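Local coordinates for mutual gliding motility protein C (MglC) (Myxococcus xanthus DK 1622, PDB 7CT3) that probably takes part in controlling cell polarity for gliding motility as a Roadblock/LC7-domain protein that interacts with its paralog MglB, at residues G45-V48 against E49-N52; L53-Q56 against L57-A61; V111-P114 against K115-E119. One frame throughout, in Å; residues are numbered along the deposited sequence.

How the contacts relate
Contacts 1 and 2 are successive stretches of one helix, 44-61, and meet where Y50 CE1 packs on L57 CD1 at 3.6 Å; both also reach the second subunit. Contact 3 lies on helix 102-117, with its nearest atoms about 14 Å from contact 1 and about 12 Å from contact 2. Contact 1 is mainly a surface turn with an aromatic pair, whereas contact 2 is partly buried, setting leucines against strands and an amide-guanidinium-water network on the other flank. Contact 3, also partly buried, differs in having a proline within the helix and an arginine laid across the backbone near the helix's end. Contacts 1 and 3 fall on opposite sides of the chain's centre.

Contact 1: residues G45-V48 against E49-N52; sequences GAWV and EYAN
W47 and Y50, three residues apart on helix 44-61, run side by side and make the apolar pairing of this turn. The indole offers its six-membered ring: CZ3 of W47 comes within 3.8 Å of CD2 of Y50, and it does so at the edge of the phenol ring, close to that ring's plane. Y50 reaches it because its CG is anti to the backbone N (chi1 -176°), while W47 has CG beside its own backbone N, which brings the two rings together from successive turns. Beneath them the backbone is firmly bonded, Y50 N donating to A46 O at 2.8 Å and A51 N to W47 O at 3.0 Å. The buried A46 continues this close-packed side, touching L18, V79 and H97. In the Roadblock/LC7 domain this helix lies across an antiparallel sheet, and here A46, W47 and Y50 all reach its strands 17-24 or 90-97. E49 follows the same side in part: its CG passes 3.6 Å from G45 O, and the extended chain carries OE1 away to hydrogen bonds with S76 OG and K78 N. V48 and N52 form the exposed, looser side. They lie alongside one another, CG1 of V48 standing 3.9 Å from ND2 of N52, and no hydrogen bond joins the two side chains. N52 N does bond to V48 O at 3.1 Å, but with an N-H...O angle of 146° it is more bent than the A51 bond (169°). N52 is nevertheless partly met by T68 of the second subunit, on which E49 packs too.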
ATOM      1  N   GLY A  45      14.776 -10.317 -11.515  1.00 34.52           N
ATOM      2  CA  GLY A  45      13.321 -10.390 -11.735  1.00 36.02           C
ATOM      3  C   GLY A  45      12.599  -9.274 -11.003  1.00 32.31           C
ATOM      4  O   GLY A  45      11.687  -8.674 -11.597  1.00 33.32           O
ATOM      5  N   ALA A  46      13.013  -8.991  -9.765  1.00 33.79           N
ATOM      6  CA  ALA A  46      12.481  -7.898  -8.918  1.00 33.34           C
ATOM      7  C   ALA A  46      12.807  -6.537  -9.546  1.00 31.97           C
ATOM      8  O   ALA A  46      11.911  -5.691  -9.592  1.00 30.72           O
ATOM      9  CB  ALA A  46      13.034  -8.002  -7.521  1.00 36.47           C
ATOM     10  N   TRP A  47      14.041  -6.330 -10.017  1.00 32.66           N
ATOM     11  CA  TRP A  47      14.462  -5.054 -10.659  1.00 31.31           C
ATOM     12  C   TRP A  47      13.583  -4.773 -11.882  1.00 28.70           C
ATOM     13  O   TRP A  47      13.213  -3.608 -12.084  1.00 28.76           O
ATOM     14  CB  TRP A  47      15.950  -5.075 -11.019  1.00 34.90           C
ATOM     15  CG  TRP A  47      16.840  -4.944  -9.822  1.00 38.53           C
ATOM     16  CD1 TRP A  47      17.701  -5.880  -9.328  1.00 43.23           C
ATOM     17  CD2 TRP A  47      16.924  -3.814  -8.940  1.00 37.48           C
ATOM     18  NE1 TRP A  47      18.329  -5.401  -8.209  1.00 45.13           N
ATOM     19  CE2 TRP A  47      17.872  -4.138  -7.946  1.00 41.77           C
ATOM     20  CE3 TRP A  47      16.306  -2.559  -8.902  1.00 40.65           C
ATOM     21  CZ2 TRP A  47      18.209  -3.252  -6.923  1.00 45.65           C
ATOM     22  CZ3 TRP A  47      16.643  -1.683  -7.894  1.00 43.84           C
ATOM     23  CH2 TRP A  47      17.579  -2.028  -6.919  1.00 46.19           C
ATOM     24  N   VAL A  48      13.267  -5.805 -12.666  1.00 28.57           N
ATOM     25  CA  VAL A  48      12.379  -5.698 -13.860  1.00 29.93           C
ATOM     26  C   VAL A  48      11.006  -5.186 -13.405  1.00 28.94           C
ATOM     27  O   VAL A  48      10.529  -4.200 -13.982  1.00 29.01           O
ATOM     28  CB  VAL A  48      12.284  -7.037 -14.612  1.00 31.14           C
ATOM     29  CG1 VAL A  48      11.124  -7.075 -15.597  1.00 31.38           C
ATOM     30  CG2 VAL A  48      13.590  -7.356 -15.320  1.00 31.71           C
ATOM     31  N   GLU A  49      10.400  -5.818 -12.395  1.00 29.68           N
ATOM     32  CA  GLU A  49       9.052  -5.428 -11.903  1.00 28.94           C
ATOM     33  C   GLU A  49       9.116  -4.026 -11.291  1.00 28.49           C
ATOM     34  O   GLU A  49       8.184  -3.239 -11.553  1.00 31.30           O
ATOM     35  CB  GLU A  49       8.493  -6.473 -10.940  1.00 30.11           C
ATOM     36  CG  GLU A  49       8.181  -7.780 -11.641  1.00 33.05           C
ATOM     37  CD  GLU A  49       7.179  -8.674 -10.944  1.00 35.60           C
ATOM     38  OE1 GLU A  49       6.794  -8.356  -9.806  1.00 40.40           O
ATOM     39  OE2 GLU A  49       6.791  -9.691 -11.544  1.00 43.08           O
ATOM     40  N   TYR A  50      10.180  -3.692 -10.556  1.00 29.36           N
ATOM     41  CA  TYR A  50      10.343  -2.343  -9.950  1.00 30.22           C
ATOM     42  C   TYR A  50      10.330  -1.276 -11.054  1.00 30.29           C
ATOM     43  O   TYR A  50       9.590  -0.283 -10.927  1.00 30.69           O
ATOM     44  CB  TYR A  50      11.597  -2.264  -9.076  1.00 32.17           C
ATOM     45  CG  TYR A  50      11.763  -0.951  -8.351  1.00 33.13           C
ATOM     46  CD1 TYR A  50      10.666  -0.227  -7.906  1.00 34.54           C
ATOM     47  CD2 TYR A  50      13.022  -0.428  -8.103  1.00 36.95           C
ATOM     48  CE1 TYR A  50      10.814   0.984  -7.249  1.00 35.78           C
ATOM     49  CE2 TYR A  50      13.187   0.780  -7.442  1.00 38.35           C
ATOM     50  CZ  TYR A  50      12.079   1.488  -7.014  1.00 36.39           C
ATOM     51  OH  TYR A  50      12.227   2.679  -6.364  1.00 42.23           O
ATOM     52  N   ALA A  51      11.105  -1.480 -12.122  1.00 30.97           N
ATOM     53  CA  ALA A  51      11.122  -0.600 -13.312  1.00 32.11           C
ATOM     54  C   ALA A  51       9.692  -0.445 -13.846  1.00 29.52           C
ATOM     55  O   ALA A  51       9.293   0.682 -14.150  1.00 31.09           O
ATOM     56  CB  ALA A  51      12.046  -1.159 -14.363  1.00 33.91           C
ATOM     57  N   ASN A  52       8.940  -1.542 -13.922  1.00 30.91           N
ATOM     58  CA  ASN A  52       7.576  -1.569 -14.514  1.00 32.47           C
ATOM     59  C   ASN A  52       6.538  -0.979 -13.545  1.00 34.13           C
ATOM     60  O   ASN A  52       5.394  -0.797 -13.987  1.00 40.05           O
ATOM     61  CB  ASN A  52       7.202  -2.984 -14.959  1.00 31.09           C
ATOM     62  CG  ASN A  52       8.026  -3.451 -16.139  1.00 28.64           C
ATOM     63  OD1 ASN A  52       8.579  -2.633 -16.866  1.00 32.47           O
ATOM     64  ND2 ASN A  52       8.136  -4.755 -16.324  1.00 29.16           N
TER

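Contact 2: residues L53-Q56 against L57-A61; sequences LLTQ and LRNAA
L57 packs back on the preceding turn of helix 44-61, the long helix that lies against the antiparallel sheet of this Roadblock/LC7 domain. Its CG sits 4.1 Å from CB of L53, and its CD1 meets CD2 of L54 at the same distance, the two leucine side chains crossing at a slant. L57 N also donates to L53 O at 2.8 Å. A polar cluster forms around N59. Its ND2 gives a weak hydrogen bond to Q56 OE1 at 3.3 Å, the two amide planes being turned 74° apart; Q56 can present that oxygen because its chain bends at chi2 (-43°). The other end of the N59 amide is used too: OD1 accepts from NH2 of R58 at 3.1 Å, in the carbonyl plane and on a lone pair. With an alanine at N59, R58 NH2 would lose this acceptor and Q56 OE1 its donor, and the Q56 amide, only weakly held to begin with, is likely to turn more freely.

Further out, the leucines are backed by strands: L53 touches V74 and V79, and L57 touches V74, T81 and M83. L53 and Q56 also pack on V69 and T66 of the second subunit. The guanidinium is positioned from its far side, where NH1 makes a salt bridge with E62 and a hydrogen bond to F25 O. A water joins it to the backbone, donating to T55 O and lying in the guanidinium plane at its edge, where it accepts from R58 NE at 2.9 Å.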
ATOM      1  N   LEU A  53       6.908  -0.697 -12.290  1.00 32.98           N
ATOM      2  CA  LEU A  53       6.016  -0.055 -11.283  1.00 30.96           C
ATOM      3  C   LEU A  53       6.211   1.468 -11.281  1.00 29.98           C
ATOM      4  O   LEU A  53       5.322   2.151 -10.764  1.00 28.73           O
ATOM      5  CB  LEU A  53       6.308  -0.607  -9.880  1.00 29.99           C
ATOM      6  CG  LEU A  53       5.858  -2.040  -9.594  1.00 31.42           C
ATOM      7  CD1 LEU A  53       6.317  -2.478  -8.210  1.00 32.97           C
ATOM      8  CD2 LEU A  53       4.349  -2.190  -9.713  1.00 32.70           C
ATOM      9  N   LEU A  54       7.333   1.979 -11.800  1.00 33.21           N
ATOM     10  CA  LEU A  54       7.760   3.391 -11.584  1.00 34.24           C
ATOM     11  C   LEU A  54       6.643   4.370 -11.976  1.00 34.85           C
ATOM     12  O   LEU A  54       6.347   5.261 -11.159  1.00 34.07           O
ATOM     13  CB  LEU A  54       9.048   3.680 -12.358  1.00 38.44           C
ATOM     14  CG  LEU A  54      10.327   3.070 -11.785  1.00 40.33           C
ATOM     15  CD1 LEU A  54      11.532   3.507 -12.606  1.00 43.08           C
ATOM     16  CD2 LEU A  54      10.521   3.440 -10.320  1.00 45.52           C
ATOM     17  N   THR A  55       6.048   4.228 -13.165  1.00 34.34           N
ATOM     18  CA  THR A  55       4.963   5.125 -13.651  1.00 34.88           C
ATOM     19  C   THR A  55       3.817   5.141 -12.633  1.00 31.53           C
ATOM     20  O   THR A  55       3.338   6.246 -12.285  1.00 30.35           O
ATOM     21  CB  THR A  55       4.436   4.698 -15.023  1.00 39.86           C
ATOM     22  OG1 THR A  55       5.533   4.766 -15.931  1.00 43.92           O
ATOM     23  CG2 THR A  55       3.303   5.570 -15.523  1.00 42.31           C
ATOM     24  N   GLN A  56       3.401   3.954 -12.184  1.00 32.13           N
ATOM     25  CA  GLN A  56       2.214   3.759 -11.309  1.00 33.12           C
ATOM     26  C   GLN A  56       2.532   4.229  -9.884  1.00 30.84           C
ATOM     27  O   GLN A  56       1.625   4.789  -9.244  1.00 29.19           O
ATOM     28  CB  GLN A  56       1.757   2.301 -11.359  1.00 34.09           C
ATOM     29  CG  GLN A  56       1.401   1.823 -12.760  1.00 40.10           C
ATOM     30  CD  GLN A  56       0.596   2.842 -13.533  1.00 43.96           C
ATOM     31  OE1 GLN A  56      -0.444   3.323 -13.079  1.00 52.70           O
ATOM     32  NE2 GLN A  56       1.073   3.179 -14.721  1.00 46.28           N
ATOM     33  N   LEU A  57       3.765   4.029  -9.404  1.00 31.13           N
ATOM     34  CA  LEU A  57       4.212   4.543  -8.080  1.00 31.79           C
ATOM     35  C   LEU A  57       3.949   6.051  -8.020  1.00 30.05           C
ATOM     36  O   LEU A  57       3.329   6.504  -7.050  1.00 29.69           O
ATOM     37  CB  LEU A  57       5.703   4.251  -7.859  1.00 33.40           C
ATOM     38  CG  LEU A  57       6.058   2.795  -7.581  1.00 36.60           C
ATOM     39  CD1 LEU A  57       7.565   2.605  -7.533  1.00 36.07           C
ATOM     40  CD2 LEU A  57       5.431   2.322  -6.284  1.00 41.12           C
ATOM     41  N   ARG A  58       4.403   6.800  -9.027  1.00 31.36           N
ATOM     42  CA  ARG A  58       4.292   8.283  -9.031  1.00 31.01           C
ATOM     43  C   ARG A  58       2.809   8.676  -9.123  1.00 28.42           C
ATOM     44  O   ARG A  58       2.431   9.678  -8.495  1.00 32.95           O
ATOM     45  CB  ARG A  58       5.133   8.890 -10.157  1.00 34.20           C
ATOM     46  CG  ARG A  58       5.342  10.395 -10.025  1.00 38.68           C
ATOM     47  CD  ARG A  58       5.076  11.135 -11.326  1.00 40.53           C
ATOM     48  NE  ARG A  58       3.684  10.971 -11.726  1.00 42.48           N
ATOM     49  CZ  ARG A  58       2.670  11.740 -11.330  1.00 41.78           C
ATOM     50  NH1 ARG A  58       2.875  12.775 -10.530  1.00 41.97           N
ATOM     51  NH2 ARG A  58       1.445  11.471 -11.746  1.00 44.02           N
ATOM     52  N   ASN A  59       1.994   7.916  -9.860  1.00 29.90           N
ATOM     53  CA  ASN A  59       0.532   8.175  -9.980  1.00 30.34           C
ATOM     54  C   ASN A  59      -0.121   8.020  -8.600  1.00 29.61           C
ATOM     55  O   ASN A  59      -0.831   8.948  -8.175  1.00 31.11           O
ATOM     56  CB  ASN A  59      -0.139   7.262 -11.009  1.00 31.97           C
ATOM     57  CG  ASN A  59       0.249   7.573 -12.439  1.00 34.58           C
ATOM     58  OD1 ASN A  59       0.745   8.658 -12.746  1.00 38.27           O
ATOM     59  ND2 ASN A  59       0.022   6.622 -13.326  1.00 37.90           N
ATOM     60  N   ALA A  60       0.097   6.886  -7.930  1.00 28.79           N
ATOM     61  CA  ALA A  60      -0.490   6.580  -6.602  1.00 29.88           C
ATOM     62  C   ALA A  60       0.071   7.545  -5.547  1.00 27.54           C
ATOM     63  O   ALA A  60      -0.686   7.931  -4.631  1.00 27.47           O
ATOM     64  CB  ALA A  60      -0.235   5.137  -6.236  1.00 30.04           C
ATOM     65  N   ALA A  61       1.339   7.942  -5.682  1.00 26.23           N
ATOM     66  CA  ALA A  61       2.037   8.860  -4.748  1.00 27.59           C
ATOM     67  C   ALA A  61       1.278  10.190  -4.635  1.00 26.07           C
ATOM     68  O   ALA A  61       1.310  10.797  -3.551  1.00 27.35           O
ATOM     69  CB  ALA A  61       3.463   9.073  -5.197  1.00 29.45           C
TER
HETATM   70  O   HOH W   1       3.774   8.665 -13.520  1.00 38.16           O

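Contact 3: residues V111-P114 against K115-E119; sequences VTAP and KVRAE
T112 O is gripped by two backbone amides of the following turn. V116 N donates to it at 3.1 Å, while K115 N adds a weak, strongly bent bond with an N-H...O angle of 123°. CB of K115 also lies 3.2 Å from that oxygen, and the extended lysine chain runs back along the helix until its CE passes V111 O at 3.9 Å. P114 has no N-H to give to the turn before it, and the helix is kinked there; regular i to i+4 bonding is back with V116 N to T112 O and continues with R117 N to A113 O at 2.9 Å. R117 then lays its side chain over this site. With the chain bent at chi3 (-77°), one face of the guanidinium covers the A113-P114 peptide link: A113 C lies over its centre and P114 N, 3.8 Å above the plane, is offset toward the rim. NH1 comes near A113 CB, and NH2 stands 4.0 Å from CD of the proline ring, so the contact across to P114 is one of packing. In the Roadblock/LC7 fold of this chain, helix 102-117 is the last helix of the chain, here set between helix 4-13 and strand 79-87. NH1 of R117 reaches that strand with a hydrogen bond to L85 O, which helps to hold the flat group's turn. V116 packs on V86 and on H6, and the T112 hydroxyl bonds to V108 O one turn earlier. The A118 N to P114 O bond, 3.0 Å, is more bent than that of R117 N, at 138°.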
ATOM      1  N   VAL A 111       9.829   6.128  10.598  1.00 26.21           N
ATOM      2  CA  VAL A 111      10.873   6.707  11.494  1.00 29.99           C
ATOM      3  C   VAL A 111      11.786   7.653  10.698  1.00 29.29           C
ATOM      4  O   VAL A 111      12.195   8.682  11.259  1.00 33.94           O
ATOM      5  CB  VAL A 111      11.679   5.589  12.182  1.00 33.12           C
ATOM      6  CG1 VAL A 111      12.954   6.115  12.824  1.00 36.91           C
ATOM      7  CG2 VAL A 111      10.826   4.843  13.198  1.00 34.30           C
ATOM      8  N   THR A 112      12.111   7.315   9.448  1.00 29.12           N
ATOM      9  CA  THR A 112      13.136   8.026   8.637  1.00 30.78           C
ATOM     10  C   THR A 112      12.536   9.266   7.952  1.00 30.46           C
ATOM     11  O   THR A 112      13.282  10.245   7.777  1.00 31.70           O
ATOM     12  CB  THR A 112      13.791   7.066   7.637  1.00 33.13           C
ATOM     13  OG1 THR A 112      14.220   5.911   8.363  1.00 35.00           O
ATOM     14  CG2 THR A 112      14.969   7.684   6.918  1.00 34.55           C
ATOM     15  N   ALA A 113      11.253   9.240   7.574  1.00 29.46           N
ATOM     16  CA  ALA A 113      10.597  10.310   6.779  1.00 29.93           C
ATOM     17  C   ALA A 113      10.833  11.692   7.395  1.00 30.22           C
ATOM     18  O   ALA A 113      11.193  12.618   6.673  1.00 30.25           O
ATOM     19  CB  ALA A 113       9.125  10.021   6.603  1.00 29.67           C
ATOM     20  N   PRO A 114      10.619  11.915   8.715  1.00 33.18           N
ATOM     21  CA  PRO A 114      10.870  13.231   9.311  1.00 32.99           C
ATOM     22  C   PRO A 114      12.332  13.701   9.197  1.00 32.22           C
ATOM     23  O   PRO A 114      12.561  14.894   9.066  1.00 34.00           O
ATOM     24  CB  PRO A 114      10.483  13.109  10.796  1.00 34.93           C
ATOM     25  CG  PRO A 114      10.004  11.685  11.006  1.00 34.11           C
ATOM     26  CD  PRO A 114      10.070  10.953   9.683  1.00 33.22           C
ATOM     27  N   LYS A 115      13.285  12.769   9.234  1.00 32.61           N
ATOM     28  CA  LYS A 115      14.735  13.070   9.093  1.00 35.99           C
ATOM     29  C   LYS A 115      15.007  13.581   7.674  1.00 35.35           C
ATOM     30  O   LYS A 115      15.752  14.570   7.533  1.00 39.45           O
ATOM     31  CB  LYS A 115      15.584  11.836   9.404  1.00 36.88           C
ATOM     32  CG  LYS A 115      15.380  11.253  10.792  1.00 38.32           C
ATOM     33  CD  LYS A 115      16.436  10.246  11.154  1.00 43.94           C
ATOM     34  CE  LYS A 115      15.944   9.200  12.127  1.00 45.73           C
ATOM     35  NZ  LYS A 115      16.988   8.186  12.387  1.00 49.93           N
ATOM     36  N   VAL A 116      14.410  12.946   6.663  1.00 32.96           N
ATOM     37  CA  VAL A 116      14.538  13.373   5.238  1.00 33.64           C
ATOM     38  C   VAL A 116      13.877  14.752   5.086  1.00 35.94           C
ATOM     39  O   VAL A 116      14.489  15.630   4.445  1.00 39.46           O
ATOM     40  CB  VAL A 116      13.942  12.324   4.280  1.00 33.15           C
ATOM     41  CG1 VAL A 116      13.883  12.821   2.842  1.00 35.09           C
ATOM     42  CG2 VAL A 116      14.706  11.009   4.354  1.00 31.81           C
ATOM     43  N   ARG A 117      12.691  14.946   5.675  1.00 37.40           N
ATOM     44  CA  ARG A 117      11.928  16.224   5.608  1.00 38.92           C
ATOM     45  C   ARG A 117      12.769  17.365   6.187  1.00 39.97           C
ATOM     46  O   ARG A 117      12.689  18.483   5.648  1.00 41.91           O
ATOM     47  CB  ARG A 117      10.598  16.123   6.358  1.00 41.63           C
ATOM     48  CG  ARG A 117       9.513  15.402   5.575  1.00 45.57           C
ATOM     49  CD  ARG A 117       8.112  15.766   6.027  1.00 49.95           C
ATOM     50  NE  ARG A 117       7.795  15.087   7.270  1.00 53.69           N
ATOM     51  CZ  ARG A 117       7.300  13.853   7.374  1.00 51.94           C
ATOM     52  NH1 ARG A 117       7.030  13.133   6.298  1.00 49.83           N
ATOM     53  NH2 ARG A 117       7.067  13.344   8.570  1.00 56.01           N
ATOM     54  N   ALA A 118      13.550  17.084   7.233  1.00 39.38           N
ATOM     55  CA  ALA A 118      14.387  18.073   7.952  1.00 44.09           C
ATOM     56  C   ALA A 118      15.554  18.556   7.075  1.00 47.22           C
ATOM     57  O   ALA A 118      16.091  19.636   7.379  1.00 53.23           O
ATOM     58  CB  ALA A 118      14.883  17.473   9.242  1.00 43.29           C
ATOM     59  N   GLU A 119      15.938  17.806   6.036  1.00 47.75           N
ATOM     60  CA  GLU A 119      17.124  18.117   5.187  1.00 50.01           C
ATOM     61  C   GLU A 119      16.759  19.092   4.059  1.00 54.29           C
ATOM     62  O   GLU A 119      17.692  19.537   3.366  1.00 62.75           O
ATOM     63  CB  GLU A 119      17.721  16.848   4.578  1.00 49.82           C
ATOM     64  CG  GLU A 119      18.266  15.863   5.595  1.00 51.57           C
ATOM     65  CD  GLU A 119      19.473  16.324   6.396  1.00 56.14           C
ATOM     66  OE1 GLU A 119      20.011  17.415   6.099  1.00 54.33           O
ATOM     67  OE2 GLU A 119      19.872  15.582   7.323  1.00 60.56           O
TER